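PDB 3M1X: putative Endoribonuclease L-PSP from Entamoeba histolytica, which is of uncertain function but belongs to the RutC family of trimeric proteins and may act as a deaminase. Local coordinates for residues A[96-102]-A[124-130]; A[70-75]-A[110-114]. All blocks are in the same frame, centred on the assembly; numbering follows the deposited sequence.

Contact 1 of 2, residues A[96-102]-A[124-130]; sequences VKTTCLL and PARACFA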
loop_
_atom_site.group_PDB
_atom_site.type_symbol
_atom_site.label_atom_id
_atom_site.label_comp_id
_atom_site.label_asym_id
_atom_site.label_seq_id
_atom_site.Cartn_x
_atom_site.Cartn_y
_atom_site.Cartn_z
ATOM N N VAL A 96 -7.813 10.565 -2.542
ATOM C CA VAL A 96 -7.607 10.007 -3.913
ATOM C C VAL A 96 -7.566 8.520 -3.888
ATOM O O VAL A 96 -8.001 7.906 -4.899
ATOM C CB VAL A 96 -6.341 10.554 -4.655
ATOM C CG1 VAL A 96 -6.473 12.042 -4.757
ATOM C CG2 VAL A 96 -4.983 10.118 -4.033
ATOM N N LYS A 97 -7.092 7.882 -2.837
ATOM C CA LYS A 97 -6.867 6.448 -2.811
ATOM C C LYS A 97 -6.927 5.999 -1.380
ATOM O O LYS A 97 -6.342 6.627 -0.505
ATOM C CB LYS A 97 -5.454 6.154 -3.415
ATOM C CG LYS A 97 -4.868 4.784 -3.231
ATOM C CD LYS A 97 -5.629 3.743 -3.994
ATOM C CE LYS A 97 -4.914 2.324 -4.013
ATOM N NZ LYS A 97 -4.639 1.895 -2.631
ATOM N N THR A 98 -7.552 4.851 -1.119
ATOM C CA THR A 98 -7.517 4.170 0.161
ATOM C C THR A 98 -7.027 2.741 0.002
ATOM O O THR A 98 -7.078 2.182 -1.084
ATOM C CB THR A 98 -8.905 4.148 0.813
ATOM O OG1 THR A 98 -9.718 3.258 0.072
ATOM C CG2 THR A 98 -9.547 5.508 0.920
ATOM N N THR A 99 -6.573 2.197 1.105
ATOM C CA THR A 99 -6.299 0.799 1.209
ATOM C C THR A 99 -7.020 0.323 2.462
ATOM O O THR A 99 -6.831 0.893 3.556
ATOM C CB THR A 99 -4.810 0.458 1.266
ATOM O OG1 THR A 99 -4.186 1.049 0.124
ATOM C CG2 THR A 99 -4.589 -1.060 1.231
ATOM N N CYS A 100 -7.828 -0.718 2.319
ATOM C CA CYS A 100 -8.749 -1.216 3.348
ATOM C C CYS A 100 -8.374 -2.635 3.722
ATOM O O CYS A 100 -8.451 -3.527 2.880
ATOM C CB CYS A 100 -10.180 -1.147 2.830
ATOM S SG CYS A 100 -10.723 0.508 2.363
ATOM N N LEU A 101 -7.912 -2.786 4.968
ATOM C CA LEU A 101 -7.401 -4.048 5.486
ATOM C C LEU A 101 -8.370 -4.623 6.452
ATOM O O LEU A 101 -8.809 -3.928 7.402
ATOM C CB LEU A 101 -6.059 -3.834 6.165
ATOM C CG LEU A 101 -4.916 -3.264 5.327
ATOM C CD1 LEU A 101 -4.956 -1.760 5.182
ATOM C CD2 LEU A 101 -3.567 -3.709 5.971
ATOM N N LEU A 102 -8.736 -5.867 6.282
ATOM C CA LEU A 102 -9.678 -6.571 7.192
ATOM C C LEU A 102 -8.996 -7.697 7.887
ATOM O O LEU A 102 -8.183 -8.388 7.293
ATOM C CB LEU A 102 -10.858 -7.114 6.356
ATOM C CG LEU A 102 -11.699 -6.053 5.695
ATOM C CD1 LEU A 102 -12.614 -6.725 4.646
ATOM C CD2 LEU A 102 -12.484 -5.246 6.694
ATOM N N PRO A 124 -13.014 7.291 -4.019
ATOM C CA PRO A 124 -11.562 7.131 -4.173
ATOM C C PRO A 124 -11.213 5.877 -4.976
ATOM O O PRO A 124 -12.004 4.901 -4.972
ATOM C CB PRO A 124 -11.029 7.016 -2.737
ATOM C CG PRO A 124 -12.085 7.729 -1.909
ATOM C CD PRO A 124 -13.382 7.434 -2.583
ATOM N N ALA A 125 -10.037 5.833 -5.507
ATOM C CA ALA A 125 -9.464 4.576 -5.871
ATOM C C ALA A 125 -9.295 3.743 -4.624
ATOM O O ALA A 125 -9.154 4.280 -3.522
ATOM C CB ALA A 125 -8.144 4.756 -6.631
ATOM N N ARG A 126 -9.224 2.422 -4.735
ATOM C CA ARG A 126 -9.254 1.540 -3.573
ATOM C C ARG A 126 -8.607 0.205 -3.843
ATOM O O ARG A 126 -8.700 -0.339 -4.938
ATOM C CB ARG A 126 -10.705 1.322 -3.126
ATOM C CG ARG A 126 -10.824 0.668 -1.759
ATOM C CD ARG A 126 -12.249 0.635 -1.265
ATOM N NE ARG A 126 -13.032 -0.374 -1.960
ATOM C CZ ARG A 126 -14.209 -0.759 -1.546
ATOM N NH1 ARG A 126 -14.847 -0.142 -0.575
ATOM N NH2 ARG A 126 -14.801 -1.797 -2.162
ATOM N N ALA A 127 -7.953 -0.328 -2.810
ATOM C CA ALA A 127 -7.587 -1.726 -2.750
ATOM C C ALA A 127 -7.943 -2.268 -1.414
ATOM O O ALA A 127 -7.778 -1.601 -0.400
ATOM C CB ALA A 127 -6.100 -1.927 -3.005
ATOM N N CYS A 128 -8.435 -3.483 -1.386
ATOM C CA CYS A 128 -8.896 -4.139 -0.159
ATOM C C CYS A 128 -8.373 -5.568 -0.104
ATOM O O CYS A 128 -8.192 -6.249 -1.095
ATOM C CB CYS A 128 -10.442 -4.271 -0.152
ATOM S SG CYS A 128 -11.341 -2.773 -0.386
ATOM N N PHE A 129 -8.139 -6.029 1.114
ATOM C CA PHE A 129 -7.712 -7.407 1.329
ATOM C C PHE A 129 -7.907 -7.755 2.768
ATOM O O PHE A 129 -8.034 -6.895 3.653
ATOM C CB PHE A 129 -6.243 -7.642 0.898
ATOM C CG PHE A 129 -5.204 -6.848 1.678
ATOM C CD1 PHE A 129 -4.545 -7.374 2.726
ATOM C CD2 PHE A 129 -4.907 -5.564 1.264
ATOM C CE1 PHE A 129 -3.596 -6.625 3.418
ATOM C CE2 PHE A 129 -3.977 -4.841 1.941
ATOM C CZ PHE A 129 -3.301 -5.360 2.970
ATOM N N ALA A 130 -7.917 -9.076 3.033
ATOM C CA ALA A 130 -7.836 -9.581 4.413
ATOM C C ALA A 130 -6.390 -9.845 4.759
ATOM O O ALA A 130 -5.692 -10.550 4.041
ATOM C CB ALA A 130 -8.687 -10.825 4.655
#

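Contact 2 of 2, residues A[70-75]-A[110-114]; sequences IEEQSK and VFNGI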
loop_
_atom_site.group_PDB
_atom_site.type_symbol
_atom_site.label_atom_id
_atom_site.label_comp_id
_atom_site.label_asym_id
_atom_site.label_seq_id
_atom_site.Cartn_x
_atom_site.Cartn_y
_atom_site.Cartn_z
ATOM N N ILE A 70 -17.241 -5.497 14.040
ATOM C CA ILE A 70 -16.792 -4.888 12.786
ATOM C C ILE A 70 -17.504 -3.584 12.518
ATOM O O ILE A 70 -16.925 -2.617 12.015
ATOM C CB ILE A 70 -16.941 -5.888 11.548
ATOM C CG1 ILE A 70 -16.366 -5.210 10.301
ATOM C CG2 ILE A 70 -18.318 -6.416 11.318
ATOM C CD1 ILE A 70 -14.850 -4.943 10.292
ATOM N N GLU A 71 -18.795 -3.522 12.849
ATOM C CA GLU A 71 -19.568 -2.320 12.567
ATOM C C GLU A 71 -18.996 -1.159 13.402
ATOM O O GLU A 71 -18.783 -0.037 12.926
ATOM C CB GLU A 71 -21.003 -2.520 12.863
ATOM C CG GLU A 71 -21.799 -3.424 11.984
ATOM C CD GLU A 71 -21.645 -4.942 12.314
ATOM O OE1 GLU A 71 -20.965 -5.305 13.271
ATOM O OE2 GLU A 71 -22.344 -5.708 11.603
ATOM N N GLU A 72 -18.804 -1.405 14.709
ATOM C CA GLU A 72 -18.308 -0.403 15.608
ATOM C C GLU A 72 -16.913 0.083 15.263
ATOM O O GLU A 72 -16.660 1.311 15.224
ATOM C CB GLU A 72 -18.341 -0.932 17.040
ATOM C CG GLU A 72 -19.754 -1.044 17.629
ATOM C CD GLU A 72 -19.837 -2.046 18.737
ATOM O OE1 GLU A 72 -20.844 -1.929 19.369
ATOM O OE2 GLU A 72 -19.077 -2.979 18.950
ATOM N N GLN A 73 -16.031 -0.846 14.964
ATOM C CA GLN A 73 -14.706 -0.449 14.608
ATOM C C GLN A 73 -14.642 0.222 13.254
ATOM O O GLN A 73 -13.856 1.162 13.097
ATOM C CB GLN A 73 -13.717 -1.618 14.650
ATOM C CG GLN A 73 -13.490 -2.133 16.061
ATOM C CD GLN A 73 -12.432 -3.205 16.186
ATOM O OE1 GLN A 73 -11.589 -3.361 15.298
ATOM N NE2 GLN A 73 -12.500 -3.962 17.288
ATOM N N SER A 74 -15.394 -0.239 12.274
ATOM C CA SER A 74 -15.392 0.394 10.957
ATOM C C SER A 74 -15.852 1.810 11.003
ATOM O O SER A 74 -15.267 2.731 10.384
ATOM C CB SER A 74 -16.187 -0.406 9.949
ATOM O OG SER A 74 -15.678 -1.684 9.731
ATOM N N LYS A 75 -16.933 2.096 11.767
ATOM C CA LYS A 75 -17.396 3.447 11.889
ATOM C C LYS A 75 -16.359 4.307 12.531
ATOM O O LYS A 75 -16.119 5.438 12.103
ATOM C CB LYS A 75 -18.694 3.439 12.720
ATOM C CG LYS A 75 -19.876 2.900 12.029
ATOM C CD LYS A 75 -21.042 2.635 12.967
ATOM C CE LYS A 75 -22.165 1.983 12.198
ATOM N NZ LYS A 75 -23.400 2.003 13.133
ATOM N N VAL A 110 -20.119 -5.687 5.074
ATOM C CA VAL A 110 -20.492 -4.779 6.132
ATOM C C VAL A 110 -19.551 -3.577 6.106
ATOM O O VAL A 110 -19.952 -2.433 6.233
ATOM C CB VAL A 110 -20.643 -5.476 7.451
ATOM C CG1 VAL A 110 -20.752 -4.476 8.574
ATOM C CG2 VAL A 110 -21.967 -6.328 7.404
ATOM N N PHE A 111 -18.253 -3.881 6.034
ATOM C CA PHE A 111 -17.296 -2.803 5.981
ATOM C C PHE A 111 -17.534 -1.860 4.860
ATOM O O PHE A 111 -17.559 -0.632 4.975
ATOM C CB PHE A 111 -15.854 -3.342 5.906
ATOM C CG PHE A 111 -14.868 -2.287 5.523
ATOM C CD1 PHE A 111 -14.497 -1.365 6.441
ATOM C CD2 PHE A 111 -14.459 -2.103 4.206
ATOM C CE1 PHE A 111 -13.668 -0.262 6.104
ATOM C CE2 PHE A 111 -13.630 -1.045 3.872
ATOM C CZ PHE A 111 -13.275 -0.158 4.802
ATOM N N ASN A 112 -17.817 -2.433 3.681
ATOM C CA ASN A 112 -17.949 -1.637 2.536
ATOM C C ASN A 112 -19.164 -0.667 2.682
ATOM O O ASN A 112 -19.109 0.477 2.237
ATOM C CB ASN A 112 -18.005 -2.537 1.315
ATOM C CG ASN A 112 -18.325 -1.741 0.078
ATOM O OD1 ASN A 112 -17.431 -1.105 -0.487
ATOM N ND2 ASN A 112 -19.577 -1.707 -0.342
ATOM N N GLY A 113 -20.278 -1.138 3.269
ATOM C CA GLY A 113 -21.360 -0.255 3.490
ATOM C C GLY A 113 -21.068 0.952 4.361
ATOM O O GLY A 113 -21.508 2.066 4.139
ATOM N N ILE A 114 -20.302 0.685 5.404
ATOM C CA ILE A 114 -19.937 1.736 6.351
ATOM C C ILE A 114 -18.945 2.764 5.694
ATOM O O ILE A 114 -19.059 3.967 5.823
ATOM C CB ILE A 114 -19.375 1.149 7.641
ATOM C CG1 ILE A 114 -20.544 0.430 8.398
ATOM C CG2 ILE A 114 -18.688 2.188 8.531
ATOM C CD1 ILE A 114 -20.058 -0.545 9.497
#

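Contact 1 of 2, residues A[96-102]-A[124-130]
At the edge of the Phe-129 ring, near its plane, lies the methyl CG2 of Thr-99, 3.9 Å from CE2, while CD2 of Leu-101 meets the ring obliquely, 3.4 Å from CZ. The Leu-101 and Phe-129 side chains lie side by side and point the same way; chi1 of 63° leans the far end of the Phe-129 ring toward strand 96-102. The ring also packs edge-to-face against Phe-129 of each of the other two subunits, so this face of the sheet turns to the trimer interface. The other flat group, the Arg-126 guanidinium, has SG of Cys-128 over one face, 3.2 Å above its plane and offset toward the rim. Its NH1 hydrogen-bonds Asn-112 of helix 108-119, and the group makes a cation-pi contact with Tyr-115. CG of Arg-126 passes 3.4 Å from OG1 of Thr-98, a hydroxyl hydrogen-bonded to Tyr-115. Six backbone hydrogen bonds join the parallel strands, from Ala-125 N to Val-96 O at one end to Leu-102 N to Phe-129 O at the other. Thr-98 O takes two donors from opposite faces of its plane: Ala-127 N at 3.2 Å, and Lys-97 NZ at 2.9 Å from above the carbonyl plane. The lysine chain, bent at chi2 and chi4, curls over Ala-125 to get there, and NZ also forms a salt bridge with Glu-143 of the second subunit. These are the two strands of a beta-alpha-beta unit. NE of Arg-126 and N of Cys-128 hydrogen-bond a citrate, probably from crystallisation, which is consistent with a pocket that can accept an anionic group.

Contact 2 of 2, residues A[70-75]-A[110-114]
Ile-70 O is gripped twice by Ser-74, whose N and OG each donate at 2.8 Å, reaching the oxygen from opposite faces of its plane. The hydroxyl bond arrives tilted 32° from that plane. With OG anti to the carbonyl carbon, the serine folds back on the preceding turn of its own helix, and Ser-74 OG lies in the plane of the Phe-111 ring, at its edge, 3.5 Å from CD1. A buried hydroxyl is thus satisfied within its own helix while packing against an aromatic edge. Between the helices, Ile-114 reaches across with both branches: CD1 comes 3.6 Å from Glu-71 CA, and CG2 packs against N and CG of Lys-75. Its chi1 of -69° leaves CG1 beside the backbone N and CG2 anti to it, spreading the two branches along a full turn of helix 70-87, and its side chain crosses those of Glu-71 and Lys-75 at about a right angle. The segments run at 35° to each other, axes 9.4 Å apart at closest approach, and belong to the two helices that lie together on one face of the mixed sheet, as in the YjgF/UK114 alpha-beta fold. Phe-111 turns down onto that sheet, touching Val-140 and Val-142, and Ser-74 rests on Val-140 beside it. At the N-terminal end of both segments, Val-110 offers one methyl, CG1, to several partners: it lies 4.1 Å from CG2 of Ile-70 and also meets the Glu-71 chain. That glutamate, bent at chi2, lays its aliphatic CG and its carboxylate oxygen OE2 against the methyl, with OE2 3.6 Å from Val-110 CG1.

Contacts 1 and 2 interleave along the chain: helix 70-87 precedes strand 95-102, and helix 108-119 lies between that strand and strand 125-130. Their centres are 14 Å apart, and helix 108-119 joins them directly. Cys-100 SG packs 3.6 Å from Phe-111 CZ, and Leu-102 CD2 lies 3.9 Å from Phe-111 CB, seating the Phe-111 side chain on strand 95-102. The polar tie is a probable hydrogen bond of 2.8 Å from Arg-126 NH1 to Asn-112 OD1. Asn-112 is modelled in two conformers, so this tie may not hold in both, but it may help to position the arginine, linking helix 108-119 to the site where citrate, probably from the crystallisation liquor, is bound.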